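Local atomic coordinates of leucine-rich repeat protein (Bacteroides thetaiotaomicron, PDB entry 4ECN), a protein that is of unknown function but, as an extracellular leucine-rich repeat protein, probably binds other proteins. Residues Ile408-Glu413 / Gln828-Asp833; Arg784-Ala789 / Arg793-Trp798. One frame throughout, in Å; residues are numbered along the deposited sequence.

Overall arrangement
Both contacts involve the C-terminal part of the leucine-rich repeat solenoid, their centres about 24 Å apart, but they join very different parts of the chain. Interaction 1 is a small surface contact in which residues just after helix 402-409 reach strand 831-833, more than 400 residues further on. Interaction 2 is local and partly buried: it folds the loop between strands 780-782 and 810-812 against itself. The first rests on a guanidinium laid against an aliphatic carbon, the second on paired arginines, aliphatic packing and a bridging water. They meet directly, through the salt bridge from Arg784 NH1 to Asp833 OD2 (3.2 Å) and through packing of Trp798 against Leu832.

Interaction 1 of 2, residues Ile408-Glu413 / Gln828-Asp833; sequences INRNPE and QLYILD
The guanidinium of Arg410 rests on the end of Ile831, where residues following helix 402-409 meet a strand of the leucine-rich repeat sheet. Ile831 CD1 lies over the centre of one guanidinium face, with CZ 3.5 Å from it, and the same methyl lies close to NE, NH1 and NH2 as well. This is van der Waals contact: the flat, delocalised group can offer a face to a hydrocarbon while its N-H bonds point outward in its plane. NH2 uses that freedom to bond Gln810 OE1 on the adjacent strand 810-812, so one arginine touches two neighbouring strands.

The two side chains approach from opposite directions. Arg410 holds CG between its backbone N and carbonyl carbon (chi1 65°) and then runs extended to NE, which gives it the length to bridge backbones whose nearest CA atoms, those of Arg410 and Ile831, are 12.2 Å apart. Ile831 suits the strand as a beta-branched residue; its CB points toward the arginine's segment, and CD1, at the end of the CG1 branch, makes the contact. Tyr830 adds a looser neighbour, its OH 4.4 Å from Arg410 CD.

Behind this shell, strand 831-833 is fixed by backbone bonds to the strands flanking it, 810-812 and 857-859, while Leu829 and Leu832 pack on Leu811. On the other side Arg410 is where the chain leaves helical geometry. Asn411 N still bonds Ile408 O (3.1 Å), and the asparagine then shapes the exit with an Asx turn: its OD1 accepts from Glu413 N at 2.8 Å, the donor tilted 33° from the carbonyl plane.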
# COMPACT_ATOMS: atom_id res chain seq x y z
N ILE A 408 -16.89 4.82 28.94
CA ILE A 408 -17.08 5.75 27.81
C ILE A 408 -17.87 5.09 26.67
O ILE A 408 -18.76 5.73 26.08
CB ILE A 408 -15.72 6.29 27.30
CG1 ILE A 408 -15.13 7.25 28.37
CG2 ILE A 408 -15.86 7.00 25.95
CD1 ILE A 408 -13.69 7.62 28.25
N ASN A 409 -17.54 3.83 26.35
CA ASN A 409 -18.17 3.08 25.28
C ASN A 409 -19.64 2.84 25.54
O ASN A 409 -20.41 2.93 24.58
CB ASN A 409 -17.48 1.76 25.05
CG ASN A 409 -16.15 1.90 24.35
OD1 ASN A 409 -15.91 2.83 23.56
ND2 ASN A 409 -15.27 0.94 24.60
N ARG A 410 -20.05 2.61 26.81
CA ARG A 410 -21.47 2.42 27.12
C ARG A 410 -22.12 3.76 27.53
O ARG A 410 -23.22 3.74 28.09
CB ARG A 410 -21.70 1.33 28.18
CG ARG A 410 -21.16 1.62 29.55
CD ARG A 410 -21.43 0.49 30.50
NE ARG A 410 -20.76 0.75 31.76
CZ ARG A 410 -19.61 0.20 32.13
NH1 ARG A 410 -19.02 -0.71 31.37
NH2 ARG A 410 -19.06 0.52 33.30
N ASN A 411 -21.49 4.91 27.22
CA ASN A 411 -22.07 6.22 27.48
C ASN A 411 -22.47 6.85 26.13
O ASN A 411 -21.59 7.17 25.34
CB ASN A 411 -21.12 7.13 28.28
CG ASN A 411 -21.70 8.49 28.68
OD1 ASN A 411 -22.70 8.97 28.12
ND2 ASN A 411 -21.09 9.14 29.66
N PRO A 412 -23.78 7.02 25.84
CA PRO A 412 -24.18 7.58 24.54
C PRO A 412 -23.93 9.09 24.42
O PRO A 412 -24.01 9.63 23.31
CB PRO A 412 -25.68 7.27 24.47
CG PRO A 412 -25.95 6.29 25.61
CD PRO A 412 -24.96 6.67 26.65
N GLU A 413 -23.59 9.77 25.55
CA GLU A 413 -23.25 11.20 25.56
C GLU A 413 -21.80 11.46 25.07
O GLU A 413 -21.41 12.62 24.93
CB GLU A 413 -23.41 11.81 26.97
CG GLU A 413 -24.81 11.81 27.57
CD GLU A 413 -24.87 12.45 28.95
OE1 GLU A 413 -24.26 11.90 29.90
OE2 GLU A 413 -25.53 13.50 29.07
N GLN A 828 -29.10 -1.02 40.41
CA GLN A 828 -28.65 0.09 39.59
C GLN A 828 -27.13 0.01 39.35
O GLN A 828 -26.68 0.17 38.22
CB GLN A 828 -29.04 1.43 40.24
CG GLN A 828 -30.55 1.74 40.20
CD GLN A 828 -31.38 1.05 41.25
OE1 GLN A 828 -31.07 1.06 42.45
NE2 GLN A 828 -32.54 0.53 40.84
N LEU A 829 -26.34 -0.26 40.42
CA LEU A 829 -24.89 -0.47 40.36
C LEU A 829 -24.72 -1.94 39.98
O LEU A 829 -24.50 -2.79 40.86
CB LEU A 829 -24.23 -0.09 41.72
CG LEU A 829 -22.73 0.30 41.75
CD1 LEU A 829 -22.31 0.69 43.16
CD2 LEU A 829 -21.81 -0.81 41.24
N TYR A 830 -24.92 -2.25 38.68
CA TYR A 830 -25.01 -3.62 38.20
C TYR A 830 -23.68 -4.23 37.68
O TYR A 830 -23.73 -5.36 37.19
CB TYR A 830 -26.08 -3.72 37.11
CG TYR A 830 -25.79 -2.98 35.82
CD1 TYR A 830 -25.13 -3.60 34.77
CD2 TYR A 830 -26.30 -1.70 35.61
CE1 TYR A 830 -24.90 -2.94 33.56
CE2 TYR A 830 -26.10 -1.04 34.39
CZ TYR A 830 -25.40 -1.66 33.37
OH TYR A 830 -25.17 -1.03 32.17
N ILE A 831 -22.52 -3.54 37.81
CA ILE A 831 -21.20 -4.11 37.45
C ILE A 831 -20.30 -4.00 38.67
O ILE A 831 -19.74 -2.93 38.89
CB ILE A 831 -20.53 -3.51 36.19
CG1 ILE A 831 -21.51 -3.33 35.03
CG2 ILE A 831 -19.33 -4.37 35.79
CD1 ILE A 831 -21.01 -2.52 33.92
N LEU A 832 -20.17 -5.07 39.48
CA LEU A 832 -19.40 -5.00 40.72
C LEU A 832 -18.29 -6.03 40.77
O LEU A 832 -18.57 -7.22 40.66
CB LEU A 832 -20.34 -5.20 41.92
CG LEU A 832 -19.75 -5.00 43.32
CD1 LEU A 832 -19.44 -3.55 43.58
CD2 LEU A 832 -20.72 -5.47 44.39
N ASP A 833 -17.04 -5.57 41.00
CA ASP A 833 -15.86 -6.43 41.14
C ASP A 833 -15.43 -6.45 42.60
O ASP A 833 -14.91 -5.47 43.12
CB ASP A 833 -14.70 -5.99 40.23
CG ASP A 833 -13.32 -6.57 40.54
OD1 ASP A 833 -13.24 -7.78 40.85
OD2 ASP A 833 -12.33 -5.83 40.41

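Interaction 2 of 2, residues Arg784-Ala789 / Arg793-Trp798; sequences RHQRDA and RILRQW
Arg787 and Arg793 lie side by side and point the same way, their guanidinium planes only 24° apart. The two groups are displaced along each other, so that Arg793 CG sits over the centre of the Arg787 guanidinium, 3.5 Å above the plane, with NE nearer NH2. On the opposite face of Arg787 comes the ring of His785, itself stacked on Tyr762. Arg787 NH2 and Arg793 NE are 3.3 Å apart, but both are donors and form no hydrogen bond; Arg793 NH2 has its own counter-charge in a salt bridge to Asp836.

A bend at chi2 (-70°) turns Arg787 back over its own backbone, and NH1 donates to Gln786 O at 2.9 Å from above the carbonyl plane, and also to Ser815 O. A leucine in place of Arg787 would probably leave Ser815 O without this donor and the His785 ring without the flat group between it and Arg793.

Aliphatic packing continues the contact. Gln786 and Leu795 run alongside, Gln786 CG meeting Leu795 CD2 at 3.8 Å, while the branched Ile794 sets CG2 against Asp788 CB. Water 1 joins the backbones, donating to Gln786 O (2.6 Å) and accepting from Leu795 N (2.8 Å).

This loop leads from strand 780-782 to strand 810-812 of the parallel repeat sheet. The buried Gln786 amide is tied to the loop that follows strand 757-759 through Phe765 N and Val760 O, and Trp798 packs on Leu811 of the strand that follows.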
# COMPACT_ATOMS: atom_id res chain seq x y z
N ARG A 784 -9.02 -0.63 42.57
CA ARG A 784 -8.50 -2.00 42.69
C ARG A 784 -7.08 -2.02 43.23
O ARG A 784 -6.33 -1.06 43.04
CB ARG A 784 -8.51 -2.68 41.31
CG ARG A 784 -9.77 -3.47 40.98
CD ARG A 784 -9.59 -4.34 39.74
NE ARG A 784 -8.36 -5.14 39.78
CZ ARG A 784 -8.28 -6.40 40.20
NH1 ARG A 784 -9.37 -7.06 40.58
NH2 ARG A 784 -7.10 -7.02 40.23
N HIS A 785 -6.67 -3.13 43.86
CA HIS A 785 -5.29 -3.45 44.24
C HIS A 785 -4.51 -2.32 44.98
O HIS A 785 -3.45 -1.88 44.51
CB HIS A 785 -4.54 -3.78 42.93
CG HIS A 785 -3.42 -4.73 43.07
ND1 HIS A 785 -2.20 -4.34 43.58
CD2 HIS A 785 -3.34 -6.03 42.69
CE1 HIS A 785 -1.44 -5.42 43.54
NE2 HIS A 785 -2.08 -6.46 43.02
N GLN A 786 -4.97 -1.90 46.16
CA GLN A 786 -4.28 -0.90 46.97
C GLN A 786 -3.22 -1.57 47.81
O GLN A 786 -3.52 -2.55 48.53
CB GLN A 786 -5.24 -0.11 47.87
CG GLN A 786 -6.37 0.60 47.15
CD GLN A 786 -5.86 1.54 46.12
OE1 GLN A 786 -5.12 2.47 46.41
NE2 GLN A 786 -6.23 1.30 44.87
N ARG A 787 -1.98 -1.08 47.72
CA ARG A 787 -0.87 -1.66 48.49
C ARG A 787 0.00 -0.59 49.03
O ARG A 787 0.05 0.50 48.45
CB ARG A 787 -0.00 -2.59 47.62
CG ARG A 787 -0.68 -3.77 46.94
CD ARG A 787 -1.14 -4.85 47.89
NE ARG A 787 -1.72 -5.95 47.12
CZ ARG A 787 -3.01 -6.05 46.83
NH1 ARG A 787 -3.88 -5.14 47.28
NH2 ARG A 787 -3.45 -7.07 46.10
N ASP A 788 0.74 -0.89 50.12
CA ASP A 788 1.75 0.02 50.64
C ASP A 788 3.12 -0.42 50.08
O ASP A 788 3.20 -1.46 49.40
CB ASP A 788 1.72 0.07 52.18
CG ASP A 788 2.00 -1.22 52.93
OD1 ASP A 788 2.19 -2.26 52.27
OD2 ASP A 788 2.03 -1.18 54.20
N ALA A 789 4.18 0.35 50.34
CA ALA A 789 5.54 0.01 49.89
C ALA A 789 5.93 -1.43 50.32
O ALA A 789 6.55 -2.18 49.56
CB ALA A 789 6.52 1.01 50.46
N ARG A 793 -2.09 -5.47 51.97
CA ARG A 793 -3.41 -5.10 51.44
C ARG A 793 -4.03 -4.11 52.43
O ARG A 793 -4.65 -4.50 53.43
CB ARG A 793 -4.30 -6.34 51.20
CG ARG A 793 -3.75 -7.30 50.17
CD ARG A 793 -4.83 -8.24 49.69
NE ARG A 793 -4.35 -9.08 48.60
CZ ARG A 793 -5.11 -9.91 47.90
NH1 ARG A 793 -6.41 -9.99 48.15
NH2 ARG A 793 -4.59 -10.64 46.93
N ILE A 794 -3.80 -2.82 52.18
CA ILE A 794 -4.14 -1.73 53.10
C ILE A 794 -5.62 -1.28 53.04
O ILE A 794 -6.06 -0.59 53.97
CB ILE A 794 -3.21 -0.51 52.85
CG1 ILE A 794 -3.31 0.01 51.40
CG2 ILE A 794 -1.77 -0.86 53.23
CD1 ILE A 794 -2.62 1.29 51.19
N LEU A 795 -6.39 -1.64 52.00
CA LEU A 795 -7.77 -1.16 51.94
C LEU A 795 -8.75 -2.27 52.42
O LEU A 795 -9.07 -3.21 51.68
CB LEU A 795 -8.13 -0.65 50.54
CG LEU A 795 -9.55 -0.08 50.33
CD1 LEU A 795 -9.77 1.18 51.16
CD2 LEU A 795 -9.78 0.23 48.88
N ARG A 796 -9.26 -2.09 53.66
CA ARG A 796 -10.16 -3.01 54.34
C ARG A 796 -11.61 -2.51 54.49
O ARG A 796 -12.52 -3.33 54.72
CB ARG A 796 -9.66 -3.31 55.77
CG ARG A 796 -8.34 -4.02 55.87
CD ARG A 796 -8.25 -4.69 57.23
NE ARG A 796 -7.32 -4.05 58.17
CZ ARG A 796 -6.01 -4.32 58.25
NH1 ARG A 796 -5.45 -5.16 57.38
NH2 ARG A 796 -5.26 -3.73 59.16
N GLN A 797 -11.83 -1.19 54.48
CA GLN A 797 -13.19 -0.74 54.75
C GLN A 797 -13.95 -0.45 53.45
O GLN A 797 -13.44 0.23 52.55
CB GLN A 797 -13.19 0.49 55.69
CG GLN A 797 -14.58 1.00 56.14
CD GLN A 797 -15.51 -0.05 56.68
OE1 GLN A 797 -15.12 -0.97 57.41
NE2 GLN A 797 -16.79 0.06 56.35
N TRP A 798 -15.18 -0.98 53.37
CA TRP A 798 -16.09 -0.78 52.26
C TRP A 798 -16.60 0.65 52.31
O TRP A 798 -16.81 1.13 53.43
CB TRP A 798 -17.22 -1.82 52.37
CG TRP A 798 -18.41 -1.56 51.50
CD1 TRP A 798 -19.54 -0.89 51.84
CD2 TRP A 798 -18.60 -2.01 50.15
NE1 TRP A 798 -20.41 -0.86 50.78
CE2 TRP A 798 -19.86 -1.54 49.73
CE3 TRP A 798 -17.81 -2.73 49.24
CZ2 TRP A 798 -20.36 -1.78 48.44
CZ3 TRP A 798 -18.32 -2.99 47.97
CH2 TRP A 798 -19.58 -2.52 47.58
O HOH W 1 -5.65 -3.17 49.80